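Local coordinates for ABC transporter ATP-binding/permease protein Rv1747 (PDB 6CCD) that couples ATP binding and hydrolysis to moving an unknown substrate across the membrane, and is represented here by the first of its two phosphothreonine-binding FHA domains, at residues 10-15 and 49-54; 27-32 and 37-42; 58-63 and 97-102. One frame throughout, in Å; residues are numbered along the deposited sequence.

Contact 1: 10-15 and 49-54; sequences LTVRYE and LLLRFD
Leu10 and Val12 of strand 10-14 meet Leu51 of strand 49-54 across the gap between two sheets; the strands run in roughly opposite directions, and even the nearest CA atoms, those of Leu10 and Phe53, stand 8.9 Å apart. At that separation side chains alone make the contact, which buries 95 Å² in all. Leu51 supplies one side of it through a single methyl. With CG turned away from the carbonyl carbon and CD1 continuing the chain (chi2 178°), the side chain reaches across at nearly full length. It meets Val12 tip to tip, Val12 CG2 lying 3.7 Å from Leu51 CD1. Leu10 comes to the same methyl from another direction: the two leucine side chains cross at about a right angle, with Leu10 CD2 4.0 Å from Leu51 CD1. One methyl thus packs against two residues spaced two apart on the facing strand. Phe99 lies beside both Leu10 and Val12, while Leu51 also packs on Ala60, Val27 and Val29 of its own sheet. Thr11 points to the opposite face of its sheet. Inward aliphatic residues at every second position, meeting their counterparts from a second sheet, make the hydrophobic core of a beta sandwich, the fold of FHA domains.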
ATOM      1  N   LEU A  10       6.263   4.114   8.330  1.00 15.04           N
ATOM      2  CA  LEU A  10       5.451   3.021   7.828  1.00 16.45           C
ATOM      3  C   LEU A  10       6.333   1.979   7.171  1.00 16.61           C
ATOM      4  O   LEU A  10       7.086   2.288   6.247  1.00 17.00           O
ATOM      5  CB  LEU A  10       4.421   3.528   6.817  1.00 17.04           C
ATOM      6  CG  LEU A  10       3.582   2.419   6.187  1.00 16.14           C
ATOM      7  CD1 LEU A  10       2.595   1.838   7.190  1.00 14.89           C
ATOM      8  CD2 LEU A  10       2.885   2.937   4.930  1.00 18.01           C
ATOM      9  N   THR A  11       6.251   0.750   7.663  1.00 17.28           N
ATOM     10  CA  THR A  11       6.942  -0.365   7.043  1.00 16.10           C
ATOM     11  C   THR A  11       5.958  -1.134   6.187  1.00 16.16           C
ATOM     12  O   THR A  11       4.837  -1.424   6.616  1.00 17.57           O
ATOM     13  CB  THR A  11       7.574  -1.287   8.102  1.00 21.41           C
ATOM     14  OG1 THR A  11       8.603  -0.560   8.776  1.00 22.02           O
ATOM     15  CG2 THR A  11       8.183  -2.534   7.452  1.00 24.79           C
ATOM     16  N   VAL A  12       6.372  -1.412   4.962  1.00 15.57           N
ATOM     17  CA  VAL A  12       5.586  -2.184   4.014  1.00 18.83           C
ATOM     18  C   VAL A  12       6.304  -3.488   3.714  1.00 19.38           C
ATOM     19  O   VAL A  12       7.426  -3.479   3.206  1.00 18.31           O
ATOM     20  CB  VAL A  12       5.364  -1.418   2.694  1.00 18.53           C
ATOM     21  CG1 VAL A  12       4.461  -2.236   1.747  1.00 17.79           C
ATOM     22  CG2 VAL A  12       4.794  -0.013   2.970  1.00 18.06           C
ATOM     23  N   ARG A  13       5.646  -4.602   4.010  0.56 18.78           N
ATOM     24  CA  ARG A  13       6.182  -5.924   3.739  0.56 19.88           C
ATOM     25  C   ARG A  13       5.435  -6.583   2.589  0.56 20.43           C
ATOM     26  O   ARG A  13       4.220  -6.792   2.663  0.56 17.93           O
ATOM     27  CB  ARG A  13       6.096  -6.800   4.988  0.56 22.31           C
ATOM     28  CG  ARG A  13       6.955  -8.051   4.932  0.56 27.28           C
ATOM     29  CD  ARG A  13       7.178  -8.616   6.332  0.56 34.00           C
ATOM     30  NE  ARG A  13       7.668  -7.587   7.251  0.56 33.56           N
ATOM     31  CZ  ARG A  13       6.930  -7.019   8.201  0.56 32.84           C
ATOM     32  NH1 ARG A  13       5.664  -7.383   8.368  0.56 34.43           N
ATOM     33  NH2 ARG A  13       7.460  -6.088   8.983  0.56 36.29           N
ATOM     34  N   TYR A  14       6.167  -6.896   1.529  0.56 18.66           N
ATOM     35  CA  TYR A  14       5.594  -7.550   0.365  0.56 19.99           C
ATOM     36  C   TYR A  14       6.472  -8.692  -0.107  0.56 21.21           C
ATOM     37  O   TYR A  14       7.650  -8.480  -0.376  0.56 20.36           O
ATOM     38  CB  TYR A  14       5.406  -6.572  -0.793  0.56 19.19           C
ATOM     39  CG  TYR A  14       5.180  -7.314  -2.089  0.56 22.48           C
ATOM     40  CD1 TYR A  14       3.995  -8.004  -2.303  0.56 20.16           C
ATOM     41  CD2 TYR A  14       6.156  -7.359  -3.077  0.56 20.72           C
ATOM     42  CE1 TYR A  14       3.774  -8.701  -3.462  0.56 22.98           C
ATOM     43  CE2 TYR A  14       5.942  -8.063  -4.251  0.56 21.18           C
ATOM     44  CZ  TYR A  14       4.744  -8.733  -4.430  0.56 21.25           C
ATOM     45  OH  TYR A  14       4.496  -9.444  -5.573  0.56 24.43           O
ATOM     46  N   GLU A  15       5.887  -9.883  -0.231  1.00 20.28           N
ATOM     47  CA  GLU A  15       6.578 -11.050  -0.805  1.00 23.31           C
ATOM     48  C   GLU A  15       8.068 -11.151  -0.495  1.00 27.49           C
ATOM     49  O   GLU A  15       8.900 -11.199  -1.401  1.00 27.79           O
ATOM     50  CB  GLU A  15       6.395 -11.062  -2.317  1.00 30.28           C
ATOM     51  CG  GLU A  15       5.066 -11.659  -2.745  1.00 34.25           C
ATOM     52  CD  GLU A  15       4.818 -13.014  -2.120  1.00 42.14           C
ATOM     53  OE1 GLU A  15       5.650 -13.929  -2.318  1.00 37.62           O
ATOM     54  OE2 GLU A  15       3.799 -13.155  -1.414  1.00 47.63           O
ATOM     55  N   LEU A  49      -1.215   2.013  -5.925  1.00 12.83           N
ATOM     56  CA  LEU A  49      -1.552   2.677  -4.667  1.00 10.97           C
ATOM     57  C   LEU A  49      -0.652   3.867  -4.396  1.00 14.32           C
ATOM     58  O   LEU A  49       0.517   3.853  -4.779  1.00 14.27           O
ATOM     59  CB  LEU A  49      -1.407   1.730  -3.479  1.00 12.13           C
ATOM     60  CG  LEU A  49      -2.183   0.428  -3.439  1.00 11.36           C
ATOM     61  CD1 LEU A  49      -1.869  -0.233  -2.111  1.00 12.23           C
ATOM     62  CD2 LEU A  49      -3.701   0.693  -3.583  1.00  9.37           C
ATOM     63  N   LEU A  50      -1.186   4.864  -3.695  1.00 12.97           N
ATOM     64  CA  LEU A  50      -0.357   5.876  -3.044  1.00 12.12           C
ATOM     65  C   LEU A  50      -0.419   5.650  -1.551  1.00 11.99           C
ATOM     66  O   LEU A  50      -1.507   5.497  -0.998  1.00 14.84           O
ATOM     67  CB  LEU A  50      -0.835   7.291  -3.388  1.00 12.06           C
ATOM     68  CG  LEU A  50      -0.793   7.591  -4.888  1.00 14.46           C
ATOM     69  CD1 LEU A  50      -1.363   8.976  -5.163  1.00 18.60           C
ATOM     70  CD2 LEU A  50       0.640   7.476  -5.399  1.00 17.15           C
ATOM     71  N   LEU A  51       0.732   5.635  -0.887  1.00 13.01           N
ATOM     72  CA  LEU A  51       0.740   5.593   0.577  1.00 12.01           C
ATOM     73  C   LEU A  51       1.171   6.951   1.098  1.00 16.16           C
ATOM     74  O   LEU A  51       2.108   7.531   0.573  1.00 14.65           O
ATOM     75  CB  LEU A  51       1.690   4.511   1.107  1.00 15.79           C
ATOM     76  CG  LEU A  51       1.628   3.160   0.390  1.00 13.96           C
ATOM     77  CD1 LEU A  51       2.646   2.183   0.983  1.00 13.75           C
ATOM     78  CD2 LEU A  51       0.207   2.575   0.474  1.00 13.37           C
ATOM     79  N   ARG A  52       0.516   7.461   2.133  1.00 13.16           N
ATOM     80  CA  ARG A  52       0.909   8.777   2.635  1.00 15.29           C
ATOM     81  C   ARG A  52       0.395   9.008   4.033  1.00 14.27           C
ATOM     82  O   ARG A  52      -0.558   8.362   4.474  1.00 15.76           O
ATOM     83  CB  ARG A  52       0.410   9.890   1.713  1.00 14.67           C
ATOM     84  CG  ARG A  52      -1.104  10.121   1.789  1.00 14.63           C
ATOM     85  CD  ARG A  52      -1.616  10.938   0.589  1.00 19.72           C
ATOM     86  NE  ARG A  52      -0.958  12.237   0.393  1.00 18.83           N
ATOM     87  CZ  ARG A  52      -1.490  13.411   0.720  1.00 23.15           C
ATOM     88  NH1 ARG A  52      -2.689  13.464   1.278  1.00 20.54           N
ATOM     89  NH2 ARG A  52      -0.827  14.534   0.476  1.00 26.13           N
ATOM     90  N   PHE A  53       1.068   9.908   4.744  1.00 14.45           N
ATOM     91  CA  PHE A  53       0.671  10.270   6.100  1.00 16.43           C
ATOM     92  C   PHE A  53      -0.154  11.547   6.023  1.00 17.56           C
ATOM     93  O   PHE A  53       0.340  12.587   5.593  1.00 18.39           O
ATOM     94  CB  PHE A  53       1.898  10.464   6.995  1.00 17.78           C
ATOM     95  CG  PHE A  53       1.569  10.620   8.453  1.00 18.83           C
ATOM     96  CD1 PHE A  53       1.350   9.510   9.247  1.00 21.09           C
ATOM     97  CD2 PHE A  53       1.480  11.881   9.024  1.00 22.97           C
ATOM     98  CE1 PHE A  53       1.036   9.647  10.590  1.00 20.98           C
ATOM     99  CE2 PHE A  53       1.166  12.023  10.361  1.00 24.52           C
ATOM    100  CZ  PHE A  53       0.948  10.907  11.142  1.00 19.83           C
ATOM    101  N   ASP A  54      -1.411  11.462   6.436  1.00 17.56           N
ATOM    102  CA  ASP A  54      -2.341  12.565   6.252  1.00 19.02           C
ATOM    103  C   ASP A  54      -3.311  12.662   7.430  1.00 18.11           C
ATOM    104  O   ASP A  54      -3.910  11.661   7.837  1.00 18.39           O
ATOM    105  CB  ASP A  54      -3.120  12.390   4.944  1.00 17.63           C
ATOM    106  CG  ASP A  54      -4.000  13.592   4.628  1.00 19.46           C
ATOM    107  OD1 ASP A  54      -3.499  14.732   4.703  1.00 23.46           O
ATOM    108  OD2 ASP A  54      -5.186  13.396   4.315  1.00 23.32           O
TER

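Contact 2: 27-32 and 37-42; sequences VVVGRD and VRVAHP. With SO4 (sulfate ion), chain B.
Val29 and Val37 pair in parallel register and, together with Gly30 and Arg38, form the tight part of this contact. Val37 N donates to Val28 O at 3.0 Å, Gly30 N returns a bond to Val37 O at 3.0 Å, and Val39 N reaches Gly30 O at 2.9 Å, the last from well above the carbonyl plane. On the buried face the valine side chains lie side by side, pointing the same way, with Val29 CG2 3.9 Å from Val37 CB; Phe21 also packs on Val37. Farther along, the strands give way to loops and water enters. A single water donates to Arg31 O and accepts from Arg38 NE, linking the two segments past the last direct backbone bond. The Arg31 aliphatic chain runs past the carbonyl oxygens of Val39, Ala40 and His41, then bends at chi3 (70°). Its NH1 donates to O4 of a sulfate at 2.6 Å and also to Ile44 O, and the sulfate takes a further bond from Arg46 N. The sulfate probably came from the crystallisation liquor. An arginine directly after the strand-ending glycine, holding a tetrahedral dianion, is consistent with the phosphate site by which FHA domains recognise phosphothreonine.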
ATOM      1  N   VAL A  27       4.184   7.645  -1.272  1.00 15.52           N
ATOM      2  CA  VAL A  27       4.851   6.407  -1.684  1.00 14.07           C
ATOM      3  C   VAL A  27       4.044   5.728  -2.791  1.00 16.25           C
ATOM      4  O   VAL A  27       2.839   5.589  -2.659  1.00 15.34           O
ATOM      5  CB  VAL A  27       4.998   5.437  -0.503  1.00 16.24           C
ATOM      6  CG1 VAL A  27       5.730   4.173  -0.909  1.00 16.32           C
ATOM      7  CG2 VAL A  27       5.714   6.117   0.663  1.00 22.15           C
ATOM      8  N   VAL A  28       4.702   5.292  -3.859  1.00 14.24           N
ATOM      9  CA  VAL A  28       4.007   4.579  -4.932  1.00 13.02           C
ATOM     10  C   VAL A  28       4.205   3.066  -4.845  1.00 15.32           C
ATOM     11  O   VAL A  28       5.344   2.566  -4.785  1.00 13.35           O
ATOM     12  CB  VAL A  28       4.472   5.058  -6.317  1.00 17.58           C
ATOM     13  CG1 VAL A  28       3.770   4.258  -7.419  1.00 14.89           C
ATOM     14  CG2 VAL A  28       4.207   6.557  -6.470  1.00 19.45           C
ATOM     15  N   VAL A  29       3.081   2.350  -4.820  1.00 15.33           N
ATOM     16  CA  VAL A  29       3.032   0.897  -4.935  1.00 12.56           C
ATOM     17  C   VAL A  29       2.479   0.550  -6.304  1.00 14.52           C
ATOM     18  O   VAL A  29       1.419   1.035  -6.682  1.00 13.18           O
ATOM     19  CB  VAL A  29       2.117   0.243  -3.870  1.00 15.24           C
ATOM     20  CG1 VAL A  29       2.130  -1.294  -4.012  1.00 12.46           C
ATOM     21  CG2 VAL A  29       2.516   0.648  -2.473  1.00 13.55           C
ATOM     22  N   GLY A  30       3.177  -0.279  -7.066  1.00 12.32           N
ATOM     23  CA  GLY A  30       2.622  -0.676  -8.342  1.00 12.73           C
ATOM     24  C   GLY A  30       3.573  -1.473  -9.204  1.00 11.46           C
ATOM     25  O   GLY A  30       4.659  -1.857  -8.769  1.00 14.24           O
ATOM     26  N   ARG A  31       3.147  -1.701 -10.439  1.00 12.28           N
ATOM     27  CA  ARG A  31       3.886  -2.513 -11.394  1.00 15.79           C
ATOM     28  C   ARG A  31       5.052  -1.763 -12.025  1.00 19.23           C
ATOM     29  O   ARG A  31       5.910  -2.369 -12.680  1.00 16.69           O
ATOM     30  CB  ARG A  31       2.936  -3.005 -12.496  1.00 14.85           C
ATOM     31  CG  ARG A  31       3.170  -4.445 -12.905  1.00 18.18           C
ATOM     32  CD  ARG A  31       2.255  -4.867 -14.056  1.00 16.65           C
ATOM     33  NE  ARG A  31       2.606  -4.211 -15.320  1.00 18.45           N
ATOM     34  CZ  ARG A  31       1.915  -3.208 -15.853  1.00 20.57           C
ATOM     35  NH1 ARG A  31       0.828  -2.743 -15.244  1.00 18.01           N
ATOM     36  NH2 ARG A  31       2.303  -2.671 -17.002  1.00 17.68           N
ATOM     37  N   ASP A  32       5.090  -0.445 -11.840  1.00 15.77           N
ATOM     38  CA  ASP A  32       6.129   0.361 -12.476  1.00 15.95           C
ATOM     39  C   ASP A  32       7.509  -0.044 -11.996  1.00 15.63           C
ATOM     40  O   ASP A  32       7.714  -0.288 -10.799  1.00 17.00           O
ATOM     41  CB  ASP A  32       5.917   1.857 -12.209  1.00 16.08           C
ATOM     42  CG  ASP A  32       6.666   2.717 -13.204  1.00 21.77           C
ATOM     43  OD1 ASP A  32       6.096   3.021 -14.272  1.00 22.31           O
ATOM     44  OD2 ASP A  32       7.836   3.041 -12.938  1.00 22.14           O
ATOM     45  N   VAL A  37       7.448   0.515  -4.064  1.00 16.28           N
ATOM     46  CA  VAL A  37       7.155  -0.875  -3.728  1.00 14.31           C
ATOM     47  C   VAL A  37       6.684  -1.517  -5.021  1.00 16.87           C
ATOM     48  O   VAL A  37       5.568  -1.267  -5.454  1.00 13.10           O
ATOM     49  CB  VAL A  37       6.066  -1.000  -2.634  1.00 15.66           C
ATOM     50  CG1 VAL A  37       5.732  -2.451  -2.368  1.00 16.05           C
ATOM     51  CG2 VAL A  37       6.503  -0.308  -1.328  1.00 16.39           C
ATOM     52  N   ARG A  38       7.546  -2.301  -5.658  1.00 13.65           N
ATOM     53  CA  ARG A  38       7.246  -2.855  -6.971  1.00 12.87           C
ATOM     54  C   ARG A  38       6.568  -4.212  -6.839  1.00 12.64           C
ATOM     55  O   ARG A  38       7.082  -5.111  -6.175  1.00 17.21           O
ATOM     56  CB  ARG A  38       8.526  -2.994  -7.814  1.00 19.28           C
ATOM     57  CG  ARG A  38       8.304  -3.655  -9.177  1.00 18.34           C
ATOM     58  CD  ARG A  38       9.593  -4.320  -9.707  1.00 24.91           C
ATOM     59  NE  ARG A  38       9.376  -5.027 -10.975  1.00 18.28           N
ATOM     60  CZ  ARG A  38      10.321  -5.691 -11.632  1.00 28.64           C
ATOM     61  NH1 ARG A  38      11.546  -5.772 -11.129  1.00 22.97           N
ATOM     62  NH2 ARG A  38      10.046  -6.286 -12.783  1.00 23.09           N
ATOM     63  N   VAL A  39       5.408  -4.335  -7.469  1.00 14.83           N
ATOM     64  CA  VAL A  39       4.635  -5.571  -7.480  1.00 15.16           C
ATOM     65  C   VAL A  39       4.359  -5.885  -8.947  1.00 18.39           C
ATOM     66  O   VAL A  39       3.617  -5.158  -9.594  1.00 13.25           O
ATOM     67  CB  VAL A  39       3.316  -5.430  -6.697  1.00 16.19           C
ATOM     68  CG1 VAL A  39       2.506  -6.723  -6.754  1.00 18.43           C
ATOM     69  CG2 VAL A  39       3.583  -5.017  -5.238  1.00 15.87           C
ATOM     70  N   ALA A  40       4.975  -6.943  -9.470  1.00 13.54           N
ATOM     71  CA  ALA A  40       5.010  -7.162 -10.919  1.00 17.55           C
ATOM     72  C   ALA A  40       3.792  -7.893 -11.492  1.00 16.26           C
ATOM     73  O   ALA A  40       3.633  -7.961 -12.707  1.00 16.22           O
ATOM     74  CB  ALA A  40       6.300  -7.934 -11.301  1.00 16.35           C
ATOM     75  N   HIS A  41       2.931  -8.439 -10.640  1.00 13.95           N
ATOM     76  CA  HIS A  41       1.819  -9.226 -11.162  1.00 13.85           C
ATOM     77  C   HIS A  41       0.934  -8.415 -12.128  1.00 17.02           C
ATOM     78  O   HIS A  41       0.644  -7.247 -11.876  1.00 15.63           O
ATOM     79  CB  HIS A  41       0.972  -9.780 -10.012  1.00 16.24           C
ATOM     80  CG  HIS A  41       0.085 -10.904 -10.430  1.00 20.62           C
ATOM     81  ND1 HIS A  41      -1.140 -10.698 -11.026  1.00 17.95           N
ATOM     82  CD2 HIS A  41       0.268 -12.247 -10.393  1.00 17.98           C
ATOM     83  CE1 HIS A  41      -1.686 -11.867 -11.318  1.00 21.84           C
ATOM     84  NE2 HIS A  41      -0.853 -12.822 -10.940  1.00 19.89           N
ATOM     85  N   PRO A  42       0.513  -9.027 -13.253  1.00 16.50           N
ATOM     86  CA  PRO A  42      -0.233  -8.276 -14.280  1.00 15.38           C
ATOM     87  C   PRO A  42      -1.579  -7.696 -13.813  1.00 15.16           C
ATOM     88  O   PRO A  42      -2.118  -6.818 -14.480  1.00 16.21           O
ATOM     89  CB  PRO A  42      -0.460  -9.320 -15.391  1.00 18.52           C
ATOM     90  CG  PRO A  42      -0.193 -10.633 -14.771  1.00 20.93           C
ATOM     91  CD  PRO A  42       0.836 -10.391 -13.703  1.00 18.31           C
TER
HETATM   92  S   SO4 B 201      -1.371   0.420 -16.286  1.00 49.66           S
HETATM   93  O1  SO4 B 201      -1.141   1.634 -15.511  1.00 37.32           O
HETATM   94  O2  SO4 B 201      -2.813   0.252 -16.485  1.00 51.85           O
HETATM   95  O3  SO4 B 201      -0.689   0.463 -17.585  1.00 49.44           O
HETATM   96  O4  SO4 B 201      -0.851  -0.714 -15.538  1.00 48.06           O
HETATM   97  O   HOH W   1       7.095  -4.794 -12.652  1.00 17.20           O

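Contact 3: 58-63 and 97-102; sequences WVAIDN and LDFEVG
Ala60 CB touches the far end of the Phe99 ring, 4.0 Å from Phe99 CZ and slightly more from CE2, and Trp58 meets Val101 farther along the same two strands. That second meeting is looser: Trp58 CD1, on the five-membered part of the indole, lies 4.3 Å from Val101 CG1. The touching residues are spaced two apart on each strand and matched in opposite order, since strands 57-62 and 96-101 run in roughly opposite directions. Size is complementary as well. The small alanine receives the long phenylalanine, the large tryptophan the short valine. The backbones stay apart, with CA atoms 8.1 Å from each other at Trp58 and Val101. Phe99 CG sits anti to the carbonyl carbon (chi1 -61°), which sends the ring from its strand toward the other sheet. The strands belong to the two different sheets of the FHA beta sandwich, and the Phe99 and Trp58 rings both lie between them. In the next shell, Leu10, Ile81 and Val87 pack on Phe99, and Ile81 also reaches Val101. Leu51 lies beside Ala60. The indole is held from several directions: its NE1 is hydrogen-bonded to Pro8 O, which satisfies the one polar atom of a buried side chain, Phe53 meets it edge-to-face, and Leu10 packs against it. Backbone bonds to strand 78-81, from Trp58 to Ile81 and from Ala60 to Val79, fix strand 57-62 on one side, and bonds to Arg52 and Leu50 fix it on the other. Where that strand ends, Asp62 OD1 is hydrogen-bonded to Ser65 OG within the turn, while Asn63 ND2 bonds to Ala47 O just ahead of strand 49-54.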
ATOM      1  N   TRP A  58      -1.380   7.132   8.673  1.00 16.89           N
ATOM      2  CA  TRP A  58      -0.993   6.569   7.392  1.00 15.74           C
ATOM      3  C   TRP A  58      -2.224   6.062   6.669  1.00 16.08           C
ATOM      4  O   TRP A  58      -3.104   5.467   7.292  1.00 16.47           O
ATOM      5  CB  TRP A  58       0.013   5.427   7.574  1.00 16.42           C
ATOM      6  CG  TRP A  58       1.395   5.911   7.844  1.00 16.76           C
ATOM      7  CD1 TRP A  58       2.020   5.988   9.054  1.00 17.71           C
ATOM      8  CD2 TRP A  58       2.327   6.412   6.876  1.00 15.88           C
ATOM      9  NE1 TRP A  58       3.289   6.508   8.900  1.00 18.28           N
ATOM     10  CE2 TRP A  58       3.501   6.770   7.571  1.00 20.39           C
ATOM     11  CE3 TRP A  58       2.289   6.572   5.488  1.00 16.30           C
ATOM     12  CZ2 TRP A  58       4.620   7.284   6.928  1.00 16.62           C
ATOM     13  CZ3 TRP A  58       3.395   7.096   4.852  1.00 19.63           C
ATOM     14  CH2 TRP A  58       4.551   7.440   5.571  1.00 17.34           C
ATOM     15  N   VAL A  59      -2.293   6.301   5.359  1.00 15.32           N
ATOM     16  CA  VAL A  59      -3.357   5.727   4.551  1.00 13.49           C
ATOM     17  C   VAL A  59      -2.812   5.070   3.292  1.00 16.45           C
ATOM     18  O   VAL A  59      -1.801   5.498   2.750  1.00 15.63           O
ATOM     19  CB  VAL A  59      -4.414   6.785   4.147  1.00 19.10           C
ATOM     20  CG1 VAL A  59      -5.190   7.238   5.364  1.00 20.50           C
ATOM     21  CG2 VAL A  59      -3.761   7.981   3.441  1.00 15.63           C
ATOM     22  N   ALA A  60      -3.487   4.015   2.846  1.00 14.36           N
ATOM     23  CA  ALA A  60      -3.241   3.429   1.535  1.00 12.39           C
ATOM     24  C   ALA A  60      -4.390   3.811   0.620  1.00 15.23           C
ATOM     25  O   ALA A  60      -5.536   3.495   0.909  1.00 15.08           O
ATOM     26  CB  ALA A  60      -3.117   1.913   1.617  1.00 13.37           C
ATOM     27  N   ILE A  61      -4.064   4.479  -0.477  1.00 12.11           N
ATOM     28  CA  ILE A  61      -5.052   5.039  -1.400  1.00 13.40           C
ATOM     29  C   ILE A  61      -5.012   4.357  -2.757  1.00 13.19           C
ATOM     30  O   ILE A  61      -3.956   4.268  -3.378  1.00 14.95           O
ATOM     31  CB  ILE A  61      -4.814   6.552  -1.612  1.00 14.08           C
ATOM     32  CG1 ILE A  61      -4.900   7.300  -0.279  1.00 14.70           C
ATOM     33  CG2 ILE A  61      -5.807   7.112  -2.646  1.00 17.11           C
ATOM     34  CD1 ILE A  61      -4.234   8.671  -0.296  1.00 16.37           C
ATOM     35  N   ASP A  62      -6.158   3.859  -3.208  1.00 14.92           N
ATOM     36  CA  ASP A  62      -6.309   3.336  -4.569  1.00 13.29           C
ATOM     37  C   ASP A  62      -6.162   4.481  -5.564  1.00 16.93           C
ATOM     38  O   ASP A  62      -6.977   5.410  -5.562  1.00 17.04           O
ATOM     39  CB  ASP A  62      -7.688   2.663  -4.730  1.00 13.20           C
ATOM     40  CG  ASP A  62      -7.866   1.969  -6.083  1.00 18.91           C
ATOM     41  OD1 ASP A  62      -6.983   2.081  -6.967  1.00 19.06           O
ATOM     42  OD2 ASP A  62      -8.917   1.309  -6.266  1.00 17.79           O
ATOM     43  N   ASN A  63      -5.133   4.417  -6.413  1.00 13.24           N
ATOM     44  CA  ASN A  63      -4.803   5.505  -7.334  1.00 12.81           C
ATOM     45  C   ASN A  63      -5.496   5.317  -8.681  1.00 21.09           C
ATOM     46  O   ASN A  63      -4.850   5.322  -9.737  1.00 17.55           O
ATOM     47  CB  ASN A  63      -3.279   5.577  -7.516  1.00 14.41           C
ATOM     48  CG  ASN A  63      -2.814   6.797  -8.290  1.00 21.20           C
ATOM     49  OD1 ASN A  63      -3.366   7.889  -8.164  1.00 19.81           O
ATOM     50  ND2 ASN A  63      -1.779   6.606  -9.103  1.00 17.02           N
ATOM     51  N   LEU A  97      -0.127  -7.007   0.816  1.00 16.61           N
ATOM     52  CA  LEU A  97       0.764  -6.041   1.456  1.00 19.70           C
ATOM     53  C   LEU A  97       0.513  -6.033   2.965  1.00 17.49           C
ATOM     54  O   LEU A  97      -0.625  -5.935   3.406  1.00 18.21           O
ATOM     55  CB  LEU A  97       0.548  -4.628   0.890  1.00 16.10           C
ATOM     56  CG  LEU A  97       0.617  -4.457  -0.623  1.00 19.90           C
ATOM     57  CD1 LEU A  97       0.161  -3.044  -0.988  1.00 19.37           C
ATOM     58  CD2 LEU A  97       2.014  -4.747  -1.162  1.00 18.25           C
ATOM     59  N   ASP A  98       1.578  -6.145   3.746  1.00 17.88           N
ATOM     60  CA  ASP A  98       1.485  -6.047   5.193  1.00 18.18           C
ATOM     61  C   ASP A  98       2.029  -4.699   5.635  1.00 21.90           C
ATOM     62  O   ASP A  98       3.168  -4.360   5.321  1.00 21.52           O
ATOM     63  CB  ASP A  98       2.264  -7.173   5.875  1.00 19.77           C
ATOM     64  CG  ASP A  98       1.566  -8.509   5.766  1.00 31.10           C
ATOM     65  OD1 ASP A  98       0.331  -8.535   5.924  1.00 26.82           O
ATOM     66  OD2 ASP A  98       2.249  -9.531   5.527  1.00 33.83           O
ATOM     67  N   PHE A  99       1.215  -3.938   6.358  1.00 19.19           N
ATOM     68  CA  PHE A  99       1.625  -2.621   6.833  1.00 22.02           C
ATOM     69  C   PHE A  99       1.934  -2.669   8.315  1.00 27.71           C
ATOM     70  O   PHE A  99       1.221  -3.313   9.081  1.00 28.73           O
ATOM     71  CB  PHE A  99       0.533  -1.577   6.585  1.00 20.66           C
ATOM     72  CG  PHE A  99       0.191  -1.378   5.144  1.00 19.74           C
ATOM     73  CD1 PHE A  99       1.160  -0.992   4.237  1.00 17.96           C
ATOM     74  CD2 PHE A  99      -1.112  -1.536   4.700  1.00 19.57           C
ATOM     75  CE1 PHE A  99       0.847  -0.790   2.913  1.00 21.09           C
ATOM     76  CE2 PHE A  99      -1.431  -1.327   3.382  1.00 19.95           C
ATOM     77  CZ  PHE A  99      -0.454  -0.959   2.484  1.00 20.57           C
ATOM     78  N   GLU A 100       2.986  -1.980   8.734  1.00 26.36           N
ATOM     79  CA  GLU A 100       3.239  -1.885  10.164  1.00 22.31           C
ATOM     80  C   GLU A 100       3.690  -0.475  10.503  1.00 21.74           C
ATOM     81  O   GLU A 100       4.544   0.087   9.831  1.00 22.23           O
ATOM     82  CB  GLU A 100       4.265  -2.935  10.587  1.00 27.77           C
ATOM     83  CG  GLU A 100       5.121  -2.575  11.777  1.00 42.37           C
ATOM     84  CD  GLU A 100       6.131  -3.667  12.085  1.00 61.47           C
ATOM     85  OE1 GLU A 100       5.717  -4.848  12.101  1.00 65.10           O
ATOM     86  OE2 GLU A 100       7.326  -3.354  12.307  1.00 57.57           O
ATOM     87  N   VAL A 101       3.073   0.108  11.523  1.00 24.26           N
ATOM     88  CA  VAL A 101       3.348   1.490  11.891  1.00 24.02           C
ATOM     89  C   VAL A 101       4.290   1.558  13.084  1.00 27.10           C
ATOM     90  O   VAL A 101       4.032   0.922  14.104  1.00 27.58           O
ATOM     91  CB  VAL A 101       2.061   2.241  12.254  1.00 28.07           C
ATOM     92  CG1 VAL A 101       2.383   3.672  12.605  1.00 24.93           C
ATOM     93  CG2 VAL A 101       1.057   2.181  11.105  1.00 27.39           C
ATOM     94  N   GLY A 102       5.367   2.333  12.966  1.00 23.13           N
ATOM     95  CA  GLY A 102       6.286   2.512  14.078  1.00 27.72           C
ATOM     96  C   GLY A 102       7.433   1.517  14.040  1.00 34.68           C
ATOM     97  O   GLY A 102       7.434   0.598  13.227  1.00 36.94           O
TER

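In the fold
From the N terminus, strand 10-14 opens contact 1, which closes on strand 49-54 with 33 residues between its segments. Nested inside that loop is contact 2, where four residues separate 27-32 from 37-42; it joins neighbouring strands at one border of the mixed sheet. Contact 3 opens after contact 1 has closed and also has 33 residues between its segments, 58-63 and 97-102, so the two stand in series. Contacts 1 and 3 each bridge both sheets, and their centres lie about 4 Å apart: strand 49-54 neighbours 57-62, and 10-14 neighbours 96-101. Backbone bonds from 27-30 to 49-54 connect contact 2 to this core, and Val29 packs on Leu97 of contact 3.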